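Local atomic coordinates of extracellular ligand-binding receptor (Sphaerobacter thermophilus, PDB entry 4ZPJ), a protein that probably captures a small-molecule ligand outside the cell as the substrate-binding component of an ABC transporter. Residues E99-Q104 / S130-A135; L61-P66 / N70-L75; V268-F273 / D277-I282; Q234-Y239 / A255-S260. One frame throughout, in Å; residues are numbered along the deposited sequence.

How the contacts relate
Read from the N terminus, the four contacts follow one another in series, and none nests in or crosses another. Contact 2 closes the short loop between strand 55-61 and helix 68-84. Contact 1 then ties the end of strand 92-100 to the start of helix 130-142. These two meet directly: S101 N bonds to L61 O and S64 OG to D100 OD2, in and beside the six-stranded sheet. Contact 4 joins the start of helix 237-246 to the end of strand 252-256, and contact 3 closes the turn from helix 261-272 to strand 281-283. They too touch, Q269 bonding to F236 N and Q234 O, and both reach the four-stranded parallel sheet.

Contact 1 (E99-Q104 / S130-A135); sequences EDSAGQ and SNEAAA. With ZN (zinc ion), chain H.
E132 reaches from the first turn of helix 130-142 to the turn after strand 92-100, where S101 OG donates a hydrogen bond to its OE2 at 2.6 Å. The hydroxyl comes in from above the carboxylate plane, 48° out of it. The same oxygen rests on the backbone of the turn, with G103 CA 3.0 Å from OE2. CG of E132 is anti to its carbonyl carbon (chi1 -80°), and the extended chain beyond it spans the gap to the turn.

The turn has a fixed form. S101 to Q104 make a type I' beta turn, closed by the bond from Q104 N to S101 O of 3.0 Å, with A102 and G103 both at positive phi. Overlapping its start, an Asx turn has A102 N donating to D100 OD1 at 2.6 Å, and D100 is itself held by L63 N and S64 OG. In the second shell, T62 OG1 bonds to S101 OG, while L129 N, just ahead of the helix, bonds to E132 OE1. At the far end of the segment E99 grips a zinc ion with both carboxylate oxygens, OE2 at 2.3 Å and OE1 at 2.6 Å, while K111 bonds to OE1.

An alanine in place of E132 would probably cost S101 OG this acceptor, leaving it T62, and leave L129 N without its mate. With one oxygen taking a hydroxyl and the other an amide at the helix N terminus, the buried carboxylate is likely to be stabilised in its charged form.

Contact 2 (L61-P66 / N70-L75); sequences LTLSGP and NGEGNL
L61 lays its side chain along the first turns of helix 68-84, over G71 and toward L75. Its CB lies 4.3 Å from G71 CA. CG is anti to the carbonyl carbon of L61 (chi1 -78°), which carries both methyls to the helix. CD1 comes 3.5 Å from G71 O and 3.9 Å from L75 CB, while CD2 lies 4.0 Å from CB of N74. An alanine here would probably open a gap against G71 and leave L75 CB without this neighbour.

Two residues on, L63 approaches the same glycine from another direction. Its CD2 sits on the backbone, 3.4 Å from G71 C and about as near to E72 N, and the aliphatic contact with L75 CD2 is looser. The bent chain of E72 brings its CD near this methyl as well. Between the two leucines, T62 O receives a C-H...O contact from G71 CA at 3.2 Å, 142° at the hydrogen. The absence of a side chain at G71 is what allows this: a CB there would run into T62 O. The hydroxyl of T62 is turned to S101, in the neighbouring strand-end turn.

I98 of strand 92-100 packs against both L63 and L75. The strand, short loop and glycine-bearing helix start form the first beta-alpha unit of the open alpha/beta lobe that periplasmic binding proteins of this family share.

Contact 3 (V268-F273 / D277-I282); sequences VQYQEF and DSIPLI
The helix-to-strand return of the beta-alpha-beta unit formed by strand 252-256, helix 261-272 and strand 281-283 is closed by Y270, which reaches from the helix to I279 and L281. Y270 OH donates to I279 O at 2.7 Å. The hydroxyl sits 42° out of the carbonyl plane, and the carbonyl oxygen lies at the edge of the ring. CG2 of I279 also comes close, 3.3 Å from the same OH, its side chain set roughly perpendicular to the tyrosine.

Over one face of the ring lies CD2 of L281, 3.8 Å from the centroid and 19° off the normal, a CH-pi contact. CB of L281 follows behind it, 3.7 Å from CE2 of Y270, as the leucine and the tyrosine run antiparallel alongside each other. CG of Y270 is anti to its backbone N (chi1 -167°), which swings the ring off the helix toward the strand. L240 of helix 237-246 and V253 of strand 252-256 also touch Y270, and the ring of F266 meets it.

Away from the ring a water joins the two segments, donating to Q271 O at 2.8 Å and accepting from D277 N at 2.9 Å. The buried phenol thus has its polar end satisfied by a main-chain carbonyl while its face packs on an aliphatic methyl, and one side chain serves both the polar and the apolar side of the return.

Contact 4 (Q234-Y239 / A255-S260); sequences QDFGPY and AFHGTS. With ZN (zinc ion), chain F.
F236 and H257 point at each other from the two segments and bring their rings together in the interior, the two backbones well apart with CA atoms 12.1 Å from each other. CE1 of F236 is 3.9 Å from NE2 of H257, and CZ is nearly as close. The meeting is oblique, with centroids 5.4 Å apart and planes at 78°. CG of H257 is anti to its carbonyl carbon (chi1 -59°), and both ring nitrogens are engaged: ND1 bonds to D287 OD2 and NE2 to H198 NE2, which would fix the tilt that F236 meets.

This ring pair is the whole of the direct contact; the outer side is looser. There D235, exposed, holds a zinc ion through OD2, and its OD1 accepts a weak bond from G237 N at 2.9 Å. The turn after H257 is fixed separately, by S260 OG donating to H257 O at 3.3 Å and capping helix 261-272 at A263 N.

The pair thus joins the lead-in to helix 237-246 to the end of strand 252-256, with helix 261-272 alongside (R265 on F236, A263 and F266 at H257) and strands 222-229 and 194-200 also touching it through A229 and A200.

Contact 1 (E99-Q104 / S130-A135)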
loop_
_atom_site.group_PDB
_atom_site.type_symbol
_atom_site.label_atom_id
_atom_site.label_comp_id
_atom_site.label_asym_id
_atom_site.label_seq_id
_atom_site.Cartn_x
_atom_site.Cartn_y
_atom_site.Cartn_z
ATOM N N GLU A 99 -6.460 6.740 17.936
ATOM C CA GLU A 99 -7.446 5.739 18.319
ATOM C C GLU A 99 -7.295 4.424 17.573
ATOM O O GLU A 99 -7.166 4.378 16.319
ATOM C CB GLU A 99 -8.832 6.310 18.105
ATOM C CG GLU A 99 -9.144 7.454 19.063
ATOM C CD GLU A 99 -9.157 7.012 20.489
ATOM O OE1 GLU A 99 -9.318 5.779 20.708
ATOM O OE2 GLU A 99 -9.028 7.874 21.403
ATOM N N ASP A 100 -7.312 3.353 18.354
ATOM C CA ASP A 100 -7.263 1.972 17.822
ATOM C C ASP A 100 -8.680 1.499 17.446
ATOM O O ASP A 100 -9.605 1.502 18.304
ATOM C CB ASP A 100 -6.704 1.043 18.913
ATOM C CG ASP A 100 -6.641 -0.428 18.496
ATOM O OD1 ASP A 100 -6.861 -0.773 17.298
ATOM O OD2 ASP A 100 -6.343 -1.245 19.424
ATOM N N SER A 101 -8.849 1.096 16.188
ATOM C CA SER A 101 -10.128 0.563 15.687
ATOM C C SER A 101 -10.241 -0.947 15.904
ATOM O O SER A 101 -11.312 -1.509 15.710
ATOM C CB SER A 101 -10.313 0.875 14.206
ATOM O OG SER A 101 -9.169 0.508 13.425
ATOM N N ALA A 102 -9.117 -1.577 16.274
ATOM C CA ALA A 102 -9.034 -3.016 16.546
ATOM C C ALA A 102 -9.500 -3.833 15.355
ATOM O O ALA A 102 -10.041 -4.934 15.532
ATOM C CB ALA A 102 -9.856 -3.387 17.801
ATOM N N GLY A 103 -9.336 -3.283 14.152
ATOM C CA GLY A 103 -9.804 -3.958 12.955
ATOM C C GLY A 103 -11.290 -4.221 12.869
ATOM O O GLY A 103 -11.683 -5.111 12.148
ATOM N N GLN A 104 -12.122 -3.435 13.559
ATOM C CA GLN A 104 -13.576 -3.712 13.601
ATOM C C GLN A 104 -14.415 -2.526 13.149
ATOM O O GLN A 104 -14.390 -1.476 13.794
ATOM C CB GLN A 104 -14.032 -4.058 15.033
ATOM C CG GLN A 104 -13.342 -5.257 15.659
ATOM C CD GLN A 104 -13.777 -6.578 15.048
ATOM O OE1 GLN A 104 -14.869 -6.690 14.472
ATOM N NE2 GLN A 104 -12.922 -7.593 15.174
ATOM N N SER A 130 -10.315 -2.059 4.654
ATOM C CA SER A 130 -11.314 -1.635 3.694
ATOM C C SER A 130 -12.693 -1.700 4.268
ATOM O O SER A 130 -13.489 -0.791 4.038
ATOM C CB SER A 130 -11.273 -2.497 2.415
ATOM O OG SER A 130 -10.053 -2.305 1.714
ATOM N N ASN A 131 -13.008 -2.755 5.022
ATOM C CA ASN A 131 -14.322 -2.766 5.698
ATOM C C ASN A 131 -14.473 -1.612 6.709
ATOM O O ASN A 131 -15.550 -1.083 6.851
ATOM C CB ASN A 131 -14.705 -4.144 6.303
ATOM C CG ASN A 131 -13.701 -4.660 7.339
ATOM O OD1 ASN A 131 -12.773 -3.964 7.758
ATOM N ND2 ASN A 131 -13.900 -5.908 7.764
ATOM N N GLU A 132 -13.389 -1.179 7.350
ATOM C CA GLU A 132 -13.487 -0.036 8.273
ATOM C C GLU A 132 -13.746 1.261 7.471
ATOM O O GLU A 132 -14.569 2.081 7.842
ATOM C CB GLU A 132 -12.212 0.111 9.102
ATOM C CG GLU A 132 -12.075 -0.814 10.300
ATOM C CD GLU A 132 -10.657 -0.837 10.866
ATOM O OE1 GLU A 132 -9.634 -0.523 10.134
ATOM O OE2 GLU A 132 -10.563 -1.206 12.054
ATOM N N ALA A 133 -13.057 1.412 6.344
ATOM C CA ALA A 133 -13.256 2.583 5.445
ATOM C C ALA A 133 -14.697 2.735 4.956
ATOM O O ALA A 133 -15.268 3.836 4.998
ATOM C CB ALA A 133 -12.349 2.462 4.229
ATOM N N ALA A 134 -15.256 1.632 4.452
ATOM C CA ALA A 134 -16.624 1.627 3.978
ATOM C C ALA A 134 -17.602 1.982 5.126
ATOM O O ALA A 134 -18.562 2.751 4.936
ATOM C CB ALA A 134 -16.980 0.261 3.367
ATOM N N ALA A 135 -17.353 1.451 6.316
ATOM C CA ALA A 135 -18.240 1.756 7.435
ATOM C C ALA A 135 -18.114 3.218 7.925
ATOM O O ALA A 135 -19.058 3.747 8.434
ATOM C CB ALA A 135 -18.038 0.762 8.570
HETATM ZN ZN ZN H . -9.038 6.413 23.186
HETATM O O HOH W 1 -10.571 6.016 23.069
HETATM O O HOH W 2 -6.797 7.158 22.899
#

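Contact 2 (L61-P66 / N70-L75)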
loop_
_atom_site.group_PDB
_atom_site.type_symbol
_atom_site.label_atom_id
_atom_site.label_comp_id
_atom_site.label_asym_id
_atom_site.label_seq_id
_atom_site.Cartn_x
_atom_site.Cartn_y
_atom_site.Cartn_z
ATOM N N LEU A 61 -6.402 3.929 13.487
ATOM C CA LEU A 61 -5.633 2.826 12.904
ATOM C C LEU A 61 -6.049 1.532 13.560
ATOM O O LEU A 61 -6.621 1.549 14.662
ATOM C CB LEU A 61 -4.114 3.097 13.051
ATOM C CG LEU A 61 -3.503 4.099 12.032
ATOM C CD1 LEU A 61 -2.045 4.422 12.358
ATOM C CD2 LEU A 61 -3.587 3.606 10.605
ATOM N N THR A 62 -5.750 0.414 12.896
ATOM C CA THR A 62 -5.895 -0.891 13.519
ATOM C C THR A 62 -4.584 -1.202 14.137
ATOM O O THR A 62 -3.599 -1.425 13.406
ATOM C CB THR A 62 -6.262 -2.013 12.535
ATOM O OG1 THR A 62 -7.581 -1.804 12.078
ATOM C CG2 THR A 62 -6.206 -3.344 13.211
ATOM N N LEU A 63 -4.545 -1.197 15.484
ATOM C CA LEU A 63 -3.277 -1.297 16.169
ATOM C C LEU A 63 -3.148 -2.474 17.120
ATOM O O LEU A 63 -2.108 -2.605 17.747
ATOM C CB LEU A 63 -2.979 -0.016 16.941
ATOM C CG LEU A 63 -2.794 1.273 16.116
ATOM C CD1 LEU A 63 -2.915 2.490 17.053
ATOM C CD2 LEU A 63 -1.463 1.220 15.411
ATOM N N SER A 64 -4.197 -3.284 17.230
ATOM C CA SER A 64 -4.196 -4.572 17.920
ATOM C C SER A 64 -4.966 -5.598 17.066
ATOM O O SER A 64 -5.497 -5.262 16.032
ATOM C CB SER A 64 -4.887 -4.444 19.275
ATOM O OG SER A 64 -6.180 -3.902 19.096
ATOM N N GLY A 65 -5.050 -6.848 17.525
ATOM C CA GLY A 65 -5.487 -7.971 16.671
ATOM C C GLY A 65 -4.427 -8.287 15.596
ATOM O O GLY A 65 -3.402 -7.616 15.477
ATOM N N PRO A 66 -4.669 -9.326 14.789
ATOM C CA PRO A 66 -3.685 -9.718 13.776
ATOM C C PRO A 66 -3.380 -8.622 12.711
ATOM O O PRO A 66 -2.296 -8.600 12.111
ATOM C CB PRO A 66 -4.307 -10.978 13.155
ATOM C CG PRO A 66 -5.772 -10.882 13.428
ATOM C CD PRO A 66 -5.934 -10.079 14.685
ATOM N N ASN A 70 0.086 -3.757 10.666
ATOM C CA ASN A 70 -0.091 -2.810 9.570
ATOM C C ASN A 70 -0.340 -1.391 10.088
ATOM O O ASN A 70 0.327 -0.417 9.669
ATOM C CB ASN A 70 -1.245 -3.270 8.696
ATOM C CG ASN A 70 -1.446 -2.385 7.474
ATOM O OD1 ASN A 70 -1.550 -1.147 7.548
ATOM N ND2 ASN A 70 -1.515 -3.017 6.345
ATOM N N GLY A 71 -1.242 -1.263 11.059
ATOM C CA GLY A 71 -1.409 0.052 11.672
ATOM C C GLY A 71 -0.145 0.598 12.334
ATOM O O GLY A 71 0.195 1.782 12.177
ATOM N N GLU A 72 0.540 -0.268 13.078
ATOM C CA GLU A 72 1.822 0.073 13.707
ATOM C C GLU A 72 2.814 0.655 12.665
ATOM O O GLU A 72 3.503 1.657 12.930
ATOM C CB GLU A 72 2.439 -1.125 14.424
ATOM C CG GLU A 72 1.688 -1.694 15.655
ATOM C CD GLU A 72 1.746 -0.786 16.853
ATOM O OE1 GLU A 72 2.296 0.306 16.667
ATOM O OE2 GLU A 72 1.217 -1.124 17.960
ATOM N N GLY A 73 2.873 0.034 11.492
ATOM C CA GLY A 73 3.774 0.493 10.418
ATOM C C GLY A 73 3.376 1.867 9.919
ATOM O O GLY A 73 4.208 2.732 9.688
ATOM N N ASN A 74 2.074 2.062 9.763
ATOM C CA ASN A 74 1.566 3.319 9.340
ATOM C C ASN A 74 1.943 4.401 10.391
ATOM O O ASN A 74 2.373 5.498 10.022
ATOM C CB ASN A 74 0.048 3.227 9.105
ATOM C CG ASN A 74 -0.336 2.791 7.670
ATOM O OD1 ASN A 74 0.493 2.436 6.824
ATOM N ND2 ASN A 74 -1.595 2.875 7.394
ATOM N N LEU A 75 1.786 4.077 11.682
ATOM C CA LEU A 75 2.042 5.026 12.736
ATOM C C LEU A 75 3.506 5.376 12.825
ATOM O O LEU A 75 3.847 6.542 12.992
ATOM C CB LEU A 75 1.476 4.540 14.083
ATOM C CG LEU A 75 1.671 5.361 15.320
ATOM C CD1 LEU A 75 1.030 6.716 15.150
ATOM C CD2 LEU A 75 1.130 4.637 16.563
#

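Contact 3 (V268-F273 / D277-I282)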
loop_
_atom_site.group_PDB
_atom_site.type_symbol
_atom_site.label_atom_id
_atom_site.label_comp_id
_atom_site.label_asym_id
_atom_site.label_seq_id
_atom_site.Cartn_x
_atom_site.Cartn_y
_atom_site.Cartn_z
ATOM N N VAL A 268 6.860 -20.433 -0.183
ATOM C CA VAL A 268 7.768 -21.485 0.217
ATOM C C VAL A 268 7.290 -22.789 -0.435
ATOM O O VAL A 268 8.110 -23.584 -0.894
ATOM C CB VAL A 268 7.852 -21.640 1.784
ATOM C CG1 VAL A 268 8.344 -23.025 2.191
ATOM C CG2 VAL A 268 8.764 -20.585 2.425
ATOM N N GLN A 269 5.983 -23.018 -0.488
ATOM C CA GLN A 269 5.488 -24.300 -1.015
ATOM C C GLN A 269 5.538 -24.307 -2.536
ATOM O O GLN A 269 5.732 -25.340 -3.173
ATOM C CB GLN A 269 4.088 -24.635 -0.495
ATOM C CG GLN A 269 4.041 -24.779 1.041
ATOM C CD GLN A 269 2.630 -25.034 1.574
ATOM O OE1 GLN A 269 1.729 -25.435 0.842
ATOM N NE2 GLN A 269 2.435 -24.783 2.841
ATOM N N TYR A 270 5.415 -23.138 -3.110
ATOM C CA TYR A 270 5.601 -22.990 -4.543
ATOM C C TYR A 270 6.984 -23.482 -4.943
ATOM O O TYR A 270 7.118 -24.180 -5.938
ATOM C CB TYR A 270 5.351 -21.551 -4.967
ATOM C CG TYR A 270 5.208 -21.359 -6.446
ATOM C CD1 TYR A 270 3.953 -21.496 -7.077
ATOM C CD2 TYR A 270 6.293 -21.040 -7.227
ATOM C CE1 TYR A 270 3.803 -21.303 -8.441
ATOM C CE2 TYR A 270 6.146 -20.827 -8.590
ATOM C CZ TYR A 270 4.907 -20.955 -9.187
ATOM O OH TYR A 270 4.786 -20.789 -10.538
ATOM N N GLN A 271 7.989 -23.222 -4.131
ATOM C CA GLN A 271 9.319 -23.670 -4.461
ATOM C C GLN A 271 9.532 -25.111 -4.097
ATOM O O GLN A 271 10.053 -25.880 -4.872
ATOM C CB GLN A 271 10.337 -22.828 -3.725
ATOM C CG GLN A 271 11.770 -23.284 -3.910
ATOM C CD GLN A 271 12.657 -22.708 -2.821
ATOM O OE1 GLN A 271 12.302 -22.699 -1.635
ATOM N NE2 GLN A 271 13.809 -22.221 -3.221
ATOM N N GLU A 272 9.126 -25.478 -2.896
ATOM C CA GLU A 272 9.303 -26.849 -2.415
ATOM C C GLU A 272 8.588 -27.895 -3.268
ATOM O O GLU A 272 9.089 -28.992 -3.452
ATOM C CB GLU A 272 8.848 -26.960 -0.943
ATOM C CG GLU A 272 9.809 -26.254 -0.001
ATOM C CD GLU A 272 9.471 -26.437 1.467
ATOM O OE1 GLU A 272 8.296 -26.716 1.813
ATOM O OE2 GLU A 272 10.404 -26.283 2.292
ATOM N N PHE A 273 7.443 -27.523 -3.812
ATOM C CA PHE A 273 6.606 -28.426 -4.624
ATOM C C PHE A 273 7.162 -28.512 -6.045
ATOM O O PHE A 273 6.825 -29.422 -6.781
ATOM C CB PHE A 273 5.198 -27.860 -4.639
ATOM C CG PHE A 273 4.111 -28.835 -4.940
ATOM C CD1 PHE A 273 3.712 -29.762 -3.994
ATOM C CD2 PHE A 273 3.385 -28.739 -6.135
ATOM C CE1 PHE A 273 2.675 -30.637 -4.270
ATOM C CE2 PHE A 273 2.345 -29.603 -6.415
ATOM C CZ PHE A 273 1.985 -30.556 -5.479
ATOM N N ASP A 277 10.847 -24.101 -10.171
ATOM C CA ASP A 277 11.776 -24.578 -11.173
ATOM C C ASP A 277 11.178 -24.559 -12.581
ATOM O O ASP A 277 11.937 -24.573 -13.543
ATOM C CB ASP A 277 12.304 -26.009 -10.854
ATOM C CG ASP A 277 13.390 -26.032 -9.737
ATOM O OD1 ASP A 277 13.566 -25.019 -9.012
ATOM O OD2 ASP A 277 14.075 -27.082 -9.572
ATOM N N SER A 278 9.846 -24.544 -12.711
ATOM C CA SER A 278 9.222 -24.767 -14.025
ATOM C C SER A 278 8.236 -23.715 -14.512
ATOM O O SER A 278 8.053 -23.599 -15.701
ATOM C CB SER A 278 8.553 -26.160 -14.096
ATOM O OG SER A 278 7.746 -26.403 -12.965
ATOM N N ILE A 279 7.596 -22.976 -13.613
ATOM C CA ILE A 279 6.576 -22.003 -13.984
ATOM C C ILE A 279 6.895 -20.616 -13.404
ATOM O O ILE A 279 6.855 -20.419 -12.190
ATOM C CB ILE A 279 5.208 -22.478 -13.494
ATOM C CG1 ILE A 279 4.808 -23.751 -14.221
ATOM C CG2 ILE A 279 4.140 -21.454 -13.755
ATOM C CD1 ILE A 279 3.747 -24.528 -13.463
ATOM N N PRO A 280 7.216 -19.652 -14.276
ATOM C CA PRO A 280 7.535 -18.312 -13.760
ATOM C C PRO A 280 6.422 -17.737 -12.937
ATOM O O PRO A 280 5.258 -17.874 -13.274
ATOM C CB PRO A 280 7.757 -17.467 -15.036
ATOM C CG PRO A 280 8.172 -18.497 -16.082
ATOM C CD PRO A 280 7.380 -19.741 -15.742
ATOM N N LEU A 281 6.797 -17.060 -11.875
ATOM C CA LEU A 281 5.831 -16.530 -10.938
ATOM C C LEU A 281 6.133 -15.064 -10.710
ATOM O O LEU A 281 7.300 -14.705 -10.497
ATOM C CB LEU A 281 5.950 -17.288 -9.634
ATOM C CG LEU A 281 5.249 -16.687 -8.433
ATOM C CD1 LEU A 281 3.756 -16.691 -8.633
ATOM C CD2 LEU A 281 5.622 -17.491 -7.211
ATOM N N ILE A 282 5.083 -14.227 -10.737
ATOM C CA ILE A 282 5.196 -12.840 -10.386
ATOM C C ILE A 282 4.377 -12.704 -9.123
ATOM O O ILE A 282 3.134 -12.809 -9.147
ATOM C CB ILE A 282 4.653 -11.922 -11.480
ATOM C CG1 ILE A 282 5.532 -12.033 -12.720
ATOM C CG2 ILE A 282 4.541 -10.502 -10.962
ATOM C CD1 ILE A 282 5.046 -11.267 -13.910
HETATM O O HOH W 3 10.908 -25.215 -7.475
#

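Contact 4 (Q234-Y239 / A255-S260)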
loop_
_atom_site.group_PDB
_atom_site.type_symbol
_atom_site.label_atom_id
_atom_site.label_comp_id
_atom_site.label_asym_id
_atom_site.label_seq_id
_atom_site.Cartn_x
_atom_site.Cartn_y
_atom_site.Cartn_z
ATOM N N GLN A 234 -3.331 -23.618 4.842
ATOM C CA GLN A 234 -2.143 -24.206 5.389
ATOM C C GLN A 234 -1.427 -25.044 4.310
ATOM O O GLN A 234 -0.226 -24.900 4.086
ATOM C CB GLN A 234 -2.570 -25.112 6.538
ATOM C CG GLN A 234 -1.663 -25.022 7.738
ATOM C CD GLN A 234 -1.820 -23.714 8.479
ATOM O OE1 GLN A 234 -2.926 -23.190 8.614
ATOM N NE2 GLN A 234 -0.715 -23.178 8.961
ATOM N N ASP A 235 -2.191 -25.911 3.645
ATOM C CA ASP A 235 -1.686 -26.787 2.570
ATOM C C ASP A 235 -2.041 -26.117 1.258
ATOM O O ASP A 235 -3.197 -26.124 0.855
ATOM C CB ASP A 235 -2.340 -28.229 2.633
ATOM C CG ASP A 235 -1.729 -29.244 1.586
ATOM O OD1 ASP A 235 -0.765 -28.806 0.854
ATOM O OD2 ASP A 235 -2.184 -30.492 1.479
ATOM N N PHE A 236 -1.053 -25.571 0.569
ATOM C CA PHE A 236 -1.316 -24.940 -0.756
ATOM C C PHE A 236 -1.242 -25.987 -1.899
ATOM O O PHE A 236 -1.681 -25.716 -3.021
ATOM C CB PHE A 236 -0.423 -23.713 -1.021
ATOM C CG PHE A 236 -0.964 -22.440 -0.426
ATOM C CD1 PHE A 236 -2.036 -21.778 -1.012
ATOM C CD2 PHE A 236 -0.424 -21.904 0.736
ATOM C CE1 PHE A 236 -2.559 -20.626 -0.439
ATOM C CE2 PHE A 236 -0.933 -20.732 1.302
ATOM C CZ PHE A 236 -1.997 -20.096 0.717
ATOM N N GLY A 237 -0.695 -27.163 -1.595
ATOM C CA GLY A 237 -0.752 -28.366 -2.494
ATOM C C GLY A 237 -1.882 -28.383 -3.521
ATOM O O GLY A 237 -1.643 -28.390 -4.716
ATOM N N PRO A 238 -3.136 -28.361 -3.057
ATOM C CA PRO A 238 -4.217 -28.529 -4.032
ATOM C C PRO A 238 -4.291 -27.355 -4.982
ATOM O O PRO A 238 -4.468 -27.558 -6.174
ATOM C CB PRO A 238 -5.482 -28.648 -3.149
ATOM C CG PRO A 238 -4.956 -29.097 -1.802
ATOM C CD PRO A 238 -3.655 -28.317 -1.681
ATOM N N TYR A 239 -4.104 -26.145 -4.467
ATOM C CA TYR A 239 -4.195 -24.931 -5.296
ATOM C C TYR A 239 -3.026 -24.858 -6.255
ATOM O O TYR A 239 -3.192 -24.414 -7.356
ATOM C CB TYR A 239 -4.298 -23.692 -4.422
ATOM C CG TYR A 239 -5.436 -23.869 -3.464
ATOM C CD1 TYR A 239 -6.751 -23.677 -3.884
ATOM C CD2 TYR A 239 -5.220 -24.341 -2.178
ATOM C CE1 TYR A 239 -7.819 -23.924 -3.025
ATOM C CE2 TYR A 239 -6.286 -24.597 -1.307
ATOM C CZ TYR A 239 -7.582 -24.380 -1.732
ATOM O OH TYR A 239 -8.636 -24.629 -0.885
ATOM N N ALA A 255 0.436 -14.064 -8.373
ATOM C CA ALA A 255 -0.189 -14.409 -7.085
ATOM C C ALA A 255 -0.136 -13.284 -6.029
ATOM O O ALA A 255 0.913 -12.598 -5.827
ATOM C CB ALA A 255 0.462 -15.629 -6.518
ATOM N N PHE A 256 -1.272 -13.109 -5.356
ATOM C CA PHE A 256 -1.424 -12.154 -4.249
ATOM C C PHE A 256 -2.073 -12.762 -3.019
ATOM O O PHE A 256 -3.110 -13.417 -3.116
ATOM C CB PHE A 256 -2.286 -10.982 -4.699
ATOM C CG PHE A 256 -2.763 -10.125 -3.583
ATOM C CD1 PHE A 256 -3.955 -10.426 -2.912
ATOM C CD2 PHE A 256 -2.046 -9.001 -3.215
ATOM C CE1 PHE A 256 -4.406 -9.628 -1.870
ATOM C CE2 PHE A 256 -2.490 -8.187 -2.163
ATOM C CZ PHE A 256 -3.677 -8.501 -1.500
ATOM N N HIS A 257 -1.466 -12.527 -1.857
ATOM C CA HIS A 257 -2.033 -12.912 -0.563
ATOM C C HIS A 257 -1.968 -11.808 0.433
ATOM O O HIS A 257 -2.454 -11.964 1.533
ATOM C CB HIS A 257 -1.269 -14.075 0.035
ATOM C CG HIS A 257 -1.268 -15.273 -0.820
ATOM N ND1 HIS A 257 -0.390 -15.430 -1.879
ATOM C CD2 HIS A 257 -2.094 -16.339 -0.842
ATOM C CE1 HIS A 257 -0.643 -16.578 -2.475
ATOM N NE2 HIS A 257 -1.698 -17.128 -1.889
ATOM N N GLY A 258 -1.376 -10.680 0.082
ATOM C CA GLY A 258 -1.095 -9.647 1.090
ATOM C C GLY A 258 0.155 -10.045 1.845
ATOM O O GLY A 258 0.715 -11.098 1.635
ATOM N N THR A 259 0.604 -9.166 2.697
ATOM C CA THR A 259 1.706 -9.391 3.562
ATOM C C THR A 259 1.230 -10.172 4.752
ATOM O O THR A 259 0.741 -9.590 5.710
ATOM C CB THR A 259 2.234 -8.051 4.037
ATOM O OG1 THR A 259 2.615 -7.336 2.878
ATOM C CG2 THR A 259 3.388 -8.240 4.995
ATOM N N SER A 260 1.406 -11.489 4.686
ATOM C CA SER A 260 0.727 -12.396 5.587
ATOM C C SER A 260 1.450 -13.713 5.649
ATOM O O SER A 260 2.357 -14.006 4.851
ATOM C CB SER A 260 -0.650 -12.691 5.019
ATOM O OG SER A 260 -0.518 -13.351 3.747
HETATM ZN ZN ZN F . -1.232 -31.662 0.459
#